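Local coordinates for probable outer membrane protein (Pseudomonas aeruginosa, PDB 3DWO) that probably transports hydrophobic compounds across the outer membrane, as a beta-barrel channel of the FadL family with a plug-like N-terminal region, at residues S289-H294 with G303-W308; A16-S21 with T338-G343; F31-A36 with G229-A234. All blocks are in the same frame, centred on the assembly; numbering follows the deposited sequence.

Contact 1: residues S289-H294 with G303-W308; sequences SLDWVH and GASATW. With C8E ((hydroxyethyloxy)tri(ethyloxy)octane), chain I.
Ser289-His294 and Gly303-Trp308 run antiparallel as neighbouring strands, their axes 4.6 Å apart at closest and 176° between directions, with Leu290 facing Ala306 and Trp292 facing Ala304 as hydrogen-bonded pairs. Each of these pairs exchanges two backbone bonds; the shorter ones run from Leu290 N to Ala306 O at 2.9 Å and from Ala304 N to Trp292 O at 2.9 Å. Between them, Asp291 and Ser305 form a non-hydrogen-bonded pair, and here the side chains take over. The Ser305 hydroxyl donates to the carboxylate, OG to Asp291 OD1 at 2.8 Å, coming in nearly along the C-O axis. With CG set beside its own backbone N (chi1 -56°), Asp291 swings its carboxylate across toward that hydroxyl. One pair further along the same face, Thr307 OG1 sits 3.1 Å from Ser289 CB, a packing contact that brings the hydroxyl of Thr307 in beside the serine methylene. The reverse face is apolar: Leu290, Trp292, Ala304 and Ala306 line it, and Trp292 CE3 lies 4.4 Å from Ala304 CB, met obliquely, while His294 CB lies over one face of the indole, toward its rim. On Trp308 a detergent chain lies over one ring face, its C5 3.6 Å from Trp308 CD2. Trp292 NE1 is hydrogen-bonded to Asp226. The two faces of this hairpin therefore differ sharply, one carrying hydroxyls and a carboxylate toward the barrel interior, the other alkyl and indole groups on the surface, consistent with a transmembrane barrel whose outer side meets lipid.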
loop_
_atom_site.group_PDB
_atom_site.type_symbol
_atom_site.label_atom_id
_atom_site.label_comp_id
_atom_site.label_asym_id
_atom_site.label_seq_id
_atom_site.Cartn_x
_atom_site.Cartn_y
_atom_site.Cartn_z
ATOM N N SER A 289 13.429 -10.916 -0.220
ATOM C CA SER A 289 13.674 -10.875 -1.653
ATOM C C SER A 289 15.023 -11.474 -2.020
ATOM O O SER A 289 16.018 -11.291 -1.318
ATOM C CB SER A 289 13.581 -9.433 -2.166
ATOM O OG SER A 289 14.378 -8.561 -1.387
ATOM N N LEU A 290 15.034 -12.208 -3.125
ATOM C CA LEU A 290 16.242 -12.842 -3.624
ATOM C C LEU A 290 16.588 -12.105 -4.916
ATOM O O LEU A 290 15.773 -12.051 -5.832
ATOM C CB LEU A 290 15.968 -14.324 -3.904
ATOM C CG LEU A 290 17.141 -15.307 -4.000
ATOM C CD1 LEU A 290 18.070 -14.912 -5.144
ATOM C CD2 LEU A 290 17.896 -15.327 -2.678
ATOM N N ASP A 291 17.784 -11.522 -4.984
ATOM C CA ASP A 291 18.200 -10.789 -6.177
ATOM C C ASP A 291 19.454 -11.360 -6.837
ATOM O O ASP A 291 20.372 -11.839 -6.166
ATOM C CB ASP A 291 18.436 -9.319 -5.836
ATOM C CG ASP A 291 17.223 -8.666 -5.210
ATOM O OD1 ASP A 291 16.152 -8.652 -5.856
ATOM O OD2 ASP A 291 17.339 -8.165 -4.073
ATOM N N TRP A 292 19.482 -11.290 -8.163
ATOM C CA TRP A 292 20.599 -11.790 -8.946
ATOM C C TRP A 292 20.895 -10.865 -10.117
ATOM O O TRP A 292 20.024 -10.573 -10.933
ATOM C CB TRP A 292 20.290 -13.199 -9.461
ATOM C CG TRP A 292 21.351 -13.775 -10.356
ATOM C CD1 TRP A 292 22.705 -13.692 -10.186
ATOM C CD2 TRP A 292 21.146 -14.560 -11.538
ATOM N NE1 TRP A 292 23.355 -14.378 -11.186
ATOM C CE2 TRP A 292 22.422 -14.920 -12.030
ATOM C CE3 TRP A 292 20.006 -14.995 -12.230
ATOM C CZ2 TRP A 292 22.592 -15.697 -13.184
ATOM C CZ3 TRP A 292 20.175 -15.768 -13.380
ATOM C CH2 TRP A 292 21.462 -16.109 -13.844
ATOM N N VAL A 293 22.134 -10.397 -10.189
ATOM C CA VAL A 293 22.548 -9.518 -11.268
ATOM C C VAL A 293 23.744 -10.127 -11.988
ATOM O O VAL A 293 24.783 -10.397 -11.383
ATOM C CB VAL A 293 22.921 -8.117 -10.737
ATOM C CG1 VAL A 293 23.502 -7.268 -11.854
ATOM C CG2 VAL A 293 21.682 -7.440 -10.166
ATOM N N HIS A 294 23.581 -10.363 -13.284
ATOM C CA HIS A 294 24.647 -10.932 -14.090
ATOM C C HIS A 294 25.094 -9.943 -15.156
ATOM O O HIS A 294 24.281 -9.426 -15.921
ATOM C CB HIS A 294 24.185 -12.226 -14.763
ATOM C CG HIS A 294 25.201 -12.808 -15.697
ATOM N ND1 HIS A 294 25.599 -12.171 -16.852
ATOM C CD2 HIS A 294 25.921 -13.953 -15.631
ATOM C CE1 HIS A 294 26.523 -12.896 -17.457
ATOM N NE2 HIS A 294 26.737 -13.982 -16.737
ATOM N N GLY A 303 19.065 -8.429 -14.564
ATOM C CA GLY A 303 18.749 -8.764 -13.193
ATOM C C GLY A 303 17.431 -9.502 -13.090
ATOM O O GLY A 303 16.529 -9.304 -13.905
ATOM N N ALA A 304 17.336 -10.376 -12.092
ATOM C CA ALA A 304 16.125 -11.145 -11.836
ATOM C C ALA A 304 15.851 -10.975 -10.358
ATOM O O ALA A 304 16.783 -10.872 -9.560
ATOM C CB ALA A 304 16.338 -12.619 -12.162
ATOM N N SER A 305 14.580 -10.951 -9.983
ATOM C CA SER A 305 14.244 -10.776 -8.582
ATOM C C SER A 305 12.954 -11.484 -8.187
ATOM O O SER A 305 11.993 -11.520 -8.952
ATOM C CB SER A 305 14.148 -9.279 -8.272
ATOM O OG SER A 305 13.661 -9.064 -6.963
ATOM N N ALA A 306 12.943 -12.054 -6.988
ATOM C CA ALA A 306 11.766 -12.751 -6.476
ATOM C C ALA A 306 11.519 -12.296 -5.050
ATOM O O ALA A 306 12.360 -12.505 -4.173
ATOM C CB ALA A 306 11.983 -14.256 -6.507
ATOM N N THR A 307 10.372 -11.668 -4.814
ATOM C CA THR A 307 10.054 -11.204 -3.471
ATOM C C THR A 307 8.828 -11.905 -2.906
ATOM O O THR A 307 7.764 -11.923 -3.527
ATOM C CB THR A 307 9.825 -9.674 -3.438
ATOM O OG1 THR A 307 11.037 -9.002 -3.796
ATOM C CG2 THR A 307 9.400 -9.220 -2.049
ATOM N N TRP A 308 8.999 -12.493 -1.726
ATOM C CA TRP A 308 7.924 -13.190 -1.036
ATOM C C TRP A 308 7.444 -12.275 0.075
ATOM O O TRP A 308 8.193 -11.979 1.003
ATOM C CB TRP A 308 8.435 -14.494 -0.422
ATOM C CG TRP A 308 7.424 -15.214 0.427
ATOM C CD1 TRP A 308 6.381 -15.986 -0.006
ATOM C CD2 TRP A 308 7.376 -15.242 1.857
ATOM N NE1 TRP A 308 5.691 -16.499 1.068
ATOM C CE2 TRP A 308 6.281 -16.056 2.224
ATOM C CE3 TRP A 308 8.153 -14.657 2.866
ATOM C CZ2 TRP A 308 5.943 -16.305 3.562
ATOM C CZ3 TRP A 308 7.819 -14.905 4.200
ATOM C CH2 TRP A 308 6.721 -15.723 4.533
HETATM C C2 C8E I . 7.239 -20.253 1.304
HETATM C C3 C8E I . 8.041 -19.322 2.099
HETATM C C4 C8E I . 9.345 -19.227 1.465
HETATM C C5 C8E I . 9.824 -17.822 1.541
HETATM C C6 C8E I . 11.241 -17.752 1.231
HETATM C C7 C8E I . 11.197 -16.815 0.121
HETATM C C8 C8E I . 12.533 -16.224 -0.077
HETATM O O9 C8E I . 12.938 -15.414 -1.165
#

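Contact 2: residues A16-S21 with T338-G343; sequences AMAGGS and TLAVGG. With C8E ((hydroxyethyloxy)tri(ethyloxy)octane), chain G.
The methyl of Ala18 is pressed against the backbone of the strand, over the peptide link between Val341 and Gly342: Ala18 CB lies 3.1 Å from Gly342 N and 3.3 Å from Val341 C, a tight fit, consistent with the absence of a side chain at Gly342, where a CB would point toward the loop. Coming from the strand, the methyl of Ala340 points back and meets Ala16 O, with Ala340 CB at 3.3 Å; the two methyls, Ala18 CB and Ala340 CB, stand side by side at 4.1 Å. Small groups on both sides thus bring the loop down close to the strand. Ala18 is the second residue of a type II beta turn from Met17 to Gly20, closed by Gly20 N to Met17 O at 3.1 Å. Just before it, Ala16, with positive phi, is the C-prime residue of the Schellman motif that ends helix 10-14. Val341 points the other way, off the back of the strand, and a detergent molecule has its C3 near Gly343 O. Strand 336-346 is flanked by strand 300-309, to which Ala340 and Gly342 bond through their backbones, and by strand 351-360, where Ala358 touches both Ala16 and Ala340; the turn after helix 10-14 is laid against the inner side of this wall.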
loop_
_atom_site.group_PDB
_atom_site.type_symbol
_atom_site.label_atom_id
_atom_site.label_comp_id
_atom_site.label_asym_id
_atom_site.label_seq_id
_atom_site.Cartn_x
_atom_site.Cartn_y
_atom_site.Cartn_z
ATOM N N ALA A 16 11.660 -2.348 -13.857
ATOM C CA ALA A 16 10.636 -3.050 -13.087
ATOM C C ALA A 16 11.190 -3.655 -11.803
ATOM O O ALA A 16 10.767 -4.735 -11.384
ATOM C CB ALA A 16 9.990 -4.140 -13.941
ATOM N N MET A 17 12.136 -2.950 -11.184
ATOM C CA MET A 17 12.753 -3.394 -9.934
ATOM C C MET A 17 13.567 -4.690 -10.038
ATOM O O MET A 17 13.956 -5.260 -9.019
ATOM C CB MET A 17 11.680 -3.569 -8.850
ATOM C CG MET A 17 11.105 -2.273 -8.282
ATOM S SD MET A 17 10.107 -1.310 -9.439
ATOM C CE MET A 17 8.590 -2.256 -9.439
ATOM N N ALA A 18 13.827 -5.156 -11.258
ATOM C CA ALA A 18 14.590 -6.390 -11.442
ATOM C C ALA A 18 16.024 -6.233 -10.944
ATOM O O ALA A 18 16.699 -5.259 -11.263
ATOM C CB ALA A 18 14.587 -6.795 -12.914
ATOM N N GLY A 19 16.484 -7.200 -10.159
ATOM C CA GLY A 19 17.834 -7.140 -9.632
ATOM C C GLY A 19 17.901 -6.395 -8.314
ATOM O O GLY A 19 18.961 -6.311 -7.691
ATOM N N GLY A 20 16.768 -5.852 -7.881
ATOM C CA GLY A 20 16.743 -5.129 -6.626
ATOM C C GLY A 20 17.739 -3.988 -6.630
ATOM O O GLY A 20 17.767 -3.179 -7.563
ATOM N N SER A 21 18.568 -3.923 -5.593
ATOM C CA SER A 21 19.559 -2.863 -5.492
ATOM C C SER A 21 20.983 -3.391 -5.672
ATOM O O SER A 21 21.942 -2.779 -5.191
ATOM C CB SER A 21 19.426 -2.163 -4.136
ATOM O OG SER A 21 19.529 -3.096 -3.075
ATOM N N THR A 338 6.399 -11.856 -6.152
ATOM C CA THR A 338 6.546 -10.834 -7.171
ATOM C C THR A 338 7.868 -11.135 -7.878
ATOM O O THR A 338 8.940 -11.102 -7.273
ATOM C CB THR A 338 6.512 -9.398 -6.550
ATOM O OG1 THR A 338 6.938 -8.430 -7.520
ATOM C CG2 THR A 338 7.381 -9.321 -5.334
ATOM N N LEU A 339 7.773 -11.474 -9.160
ATOM C CA LEU A 339 8.946 -11.814 -9.949
ATOM C C LEU A 339 9.202 -10.739 -10.994
ATOM O O LEU A 339 8.276 -10.257 -11.645
ATOM C CB LEU A 339 8.737 -13.165 -10.636
ATOM C CG LEU A 339 8.111 -14.259 -9.767
ATOM C CD1 LEU A 339 7.807 -15.479 -10.623
ATOM C CD2 LEU A 339 9.045 -14.615 -8.628
ATOM N N ALA A 340 10.466 -10.366 -11.150
ATOM C CA ALA A 340 10.835 -9.340 -12.110
ATOM C C ALA A 340 12.118 -9.709 -12.836
ATOM O O ALA A 340 12.977 -10.411 -12.303
ATOM C CB ALA A 340 11.011 -8.003 -11.401
ATOM N N VAL A 341 12.238 -9.234 -14.065
ATOM C CA VAL A 341 13.425 -9.481 -14.853
ATOM C C VAL A 341 13.606 -8.270 -15.743
ATOM O O VAL A 341 12.646 -7.763 -16.318
ATOM C CB VAL A 341 13.286 -10.756 -15.713
ATOM C CG1 VAL A 341 12.064 -10.649 -16.619
ATOM C CG2 VAL A 341 14.549 -10.956 -16.536
ATOM N N GLY A 342 14.839 -7.793 -15.830
ATOM C CA GLY A 342 15.123 -6.630 -16.645
ATOM C C GLY A 342 16.597 -6.305 -16.558
ATOM O O GLY A 342 17.351 -7.034 -15.915
ATOM N N GLY A 343 17.020 -5.219 -17.195
ATOM C CA GLY A 343 18.425 -4.873 -17.144
ATOM C C GLY A 343 18.778 -3.523 -17.727
ATOM O O GLY A 343 17.918 -2.799 -18.227
HETATM C C1 C8E G . 15.818 -6.550 -20.917
HETATM C C2 C8E G . 17.034 -5.802 -21.207
HETATM C C3 C8E G . 16.915 -4.352 -21.071
HETATM C C4 C8E G . 16.909 -3.793 -22.415
HETATM C C5 C8E G . 17.767 -2.584 -22.438
HETATM C C6 C8E G . 18.102 -2.236 -23.806
#

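Contact 3: residues F31-A36 with G229-A234; sequences FNNPAA and GFAYHA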
loop_
_atom_site.group_PDB
_atom_site.type_symbol
_atom_site.label_atom_id
_atom_site.label_comp_id
_atom_site.label_asym_id
_atom_site.label_seq_id
_atom_site.Cartn_x
_atom_site.Cartn_y
_atom_site.Cartn_z
ATOM N N PHE A 31 18.558 0.787 2.004
ATOM C CA PHE A 31 17.348 0.251 2.620
ATOM C C PHE A 31 16.988 -1.152 2.136
ATOM O O PHE A 31 16.795 -2.062 2.940
ATOM C CB PHE A 31 16.165 1.194 2.363
ATOM C CG PHE A 31 14.845 0.668 2.861
ATOM C CD1 PHE A 31 14.597 0.545 4.224
ATOM C CD2 PHE A 31 13.854 0.279 1.962
ATOM C CE1 PHE A 31 13.380 0.042 4.685
ATOM C CE2 PHE A 31 12.633 -0.227 2.414
ATOM C CZ PHE A 31 12.395 -0.345 3.778
ATOM N N ASN A 32 16.906 -1.318 0.822
ATOM C CA ASN A 32 16.528 -2.590 0.215
ATOM C C ASN A 32 17.418 -3.787 0.576
ATOM O O ASN A 32 16.913 -4.868 0.883
ATOM C CB ASN A 32 16.411 -2.383 -1.293
ATOM C CG ASN A 32 15.355 -1.333 -1.641
ATOM O OD1 ASN A 32 14.204 -1.439 -1.212
ATOM N ND2 ASN A 32 15.741 -0.314 -2.407
ATOM N N ASN A 33 18.732 -3.608 0.526
ATOM C CA ASN A 33 19.656 -4.664 0.929
ATOM C C ASN A 33 20.920 -3.945 1.354
ATOM O O ASN A 33 21.821 -3.712 0.548
ATOM C CB ASN A 33 19.971 -5.650 -0.202
ATOM C CG ASN A 33 20.623 -6.934 0.317
ATOM O OD1 ASN A 33 21.479 -6.893 1.206
ATOM N ND2 ASN A 33 20.218 -8.077 -0.232
ATOM N N PRO A 34 20.996 -3.567 2.638
ATOM C CA PRO A 34 22.157 -2.858 3.180
ATOM C C PRO A 34 23.502 -3.549 2.944
ATOM O O PRO A 34 24.532 -2.889 2.840
ATOM C CB PRO A 34 21.804 -2.705 4.664
ATOM C CG PRO A 34 20.915 -3.885 4.935
ATOM C CD PRO A 34 20.043 -3.917 3.706
ATOM N N ALA A 35 23.496 -4.874 2.848
ATOM C CA ALA A 35 24.736 -5.610 2.623
ATOM C C ALA A 35 25.441 -5.186 1.333
ATOM O O ALA A 35 26.668 -5.105 1.295
ATOM C CB ALA A 35 24.455 -7.113 2.598
ATOM N N ALA A 36 24.668 -4.909 0.285
ATOM C CA ALA A 36 25.227 -4.509 -1.006
ATOM C C ALA A 36 26.002 -3.202 -0.912
ATOM O O ALA A 36 26.769 -2.841 -1.810
ATOM C CB ALA A 36 24.111 -4.383 -2.041
ATOM N N GLY A 229 21.849 -11.787 -3.893
ATOM C CA GLY A 229 21.492 -11.099 -2.672
ATOM C C GLY A 229 20.226 -11.606 -2.020
ATOM O O GLY A 229 19.261 -11.988 -2.687
ATOM N N PHE A 230 20.247 -11.629 -0.695
ATOM C CA PHE A 230 19.096 -12.045 0.075
ATOM C C PHE A 230 18.821 -10.930 1.067
ATOM O O PHE A 230 19.714 -10.511 1.809
ATOM C CB PHE A 230 19.365 -13.337 0.837
ATOM C CG PHE A 230 18.186 -13.811 1.625
ATOM C CD1 PHE A 230 17.098 -14.389 0.982
ATOM C CD2 PHE A 230 18.131 -13.619 3.000
ATOM C CE1 PHE A 230 15.967 -14.769 1.698
ATOM C CE2 PHE A 230 17.003 -13.993 3.727
ATOM C CZ PHE A 230 15.920 -14.569 3.075
ATOM N N ALA A 231 17.587 -10.443 1.075
ATOM C CA ALA A 231 17.216 -9.369 1.978
ATOM C C ALA A 231 15.955 -9.733 2.736
ATOM O O ALA A 231 15.027 -10.325 2.182
ATOM C CB ALA A 231 17.003 -8.074 1.193
ATOM N N TYR A 232 15.927 -9.382 4.015
ATOM C CA TYR A 232 14.763 -9.660 4.829
ATOM C C TYR A 232 14.333 -8.432 5.614
ATOM O O TYR A 232 15.143 -7.799 6.301
ATOM C CB TYR A 232 15.040 -10.800 5.804
ATOM C CG TYR A 232 13.827 -11.162 6.628
ATOM C CD1 TYR A 232 12.776 -11.888 6.070
ATOM C CD2 TYR A 232 13.707 -10.742 7.953
ATOM C CE1 TYR A 232 11.632 -12.188 6.813
ATOM C CE2 TYR A 232 12.568 -11.037 8.703
ATOM C CZ TYR A 232 11.538 -11.759 8.122
ATOM O OH TYR A 232 10.411 -12.054 8.851
ATOM N N HIS A 233 13.054 -8.093 5.493
ATOM C CA HIS A 233 12.471 -6.967 6.211
ATOM C C HIS A 233 11.432 -7.562 7.147
ATOM O O HIS A 233 10.448 -8.153 6.702
ATOM C CB HIS A 233 11.823 -5.975 5.239
ATOM C CG HIS A 233 12.813 -5.124 4.504
ATOM N ND1 HIS A 233 13.659 -5.628 3.539
ATOM C CD2 HIS A 233 13.122 -3.811 4.625
ATOM C CE1 HIS A 233 14.446 -4.663 3.097
ATOM N NE2 HIS A 233 14.141 -3.551 3.740
ATOM N N ALA A 234 11.668 -7.427 8.446
ATOM C CA ALA A 234 10.758 -7.983 9.430
ATOM C C ALA A 234 9.453 -7.202 9.480
ATOM O O ALA A 234 9.405 -6.031 9.108
ATOM C CB ALA A 234 11.424 -7.995 10.815
#
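His233 reaches from the strand to the short, weakly bonded helical turn at 31-32 and meets Phe31 in two ways. Its ring turns an edge to the face of the phenyl, an edge-to-face pair with centroids 4.8 Å apart and planes at 63°, and its NE2 also donates a weak, bent hydrogen bond to Phe31 O at 3.1 Å. The next carbonyl lies at the same imidazole edge, Asn32 O being 3.3 Å from His233 CE1. Asn32 O also rests on the methyl of Ala231, 3.2 Å from Ala231 CB. Farther along, the amide of Asn33 leans over the strand, its ND2 3.2 Å from Phe230 O and 3.5 Å from Ala231 CB.

Phe31 has CG anti to the backbone N (chi1 175°), placing the ring's face against the imidazole edge. At the other end of the Asn33 amide, OD1 accepts a weak bond from Ala35 N, spaced as in an Asx turn, which steadies the amide. Asn32 turns its own amide away from the strand, to Thr7. Two more rings pack on the histidine, Tyr287 and Phe215, both stacked; Phe215 also meets Phe31 edge to face. Helix 29-32 and the turn after it are thereby lodged inside the barrel against strand 226-248, with strand 201-220 touching Pro34 and Ala35 and strand 287-295 adjoining on the other edge.

Starting at the N terminus, residues 16-21 open the longest loop, which contact 2 closes only at strand 336-346. Within that loop the other two contacts follow in series without crossing: contact 3 runs from 31-36 to 229-234, and contact 1 is the local hairpin of 289-294 with 303-308. Contacts 2 and 3 thus fasten successive parts of the N-terminal plug, joined where Ser21 packs on Asn32, to the wall. The hairpin of contact 1 fills the wall between them, bonding through Ser289 to Ala231 on one edge and through Ser305 to Ala340 on the other, so all three share one continuous run of strands.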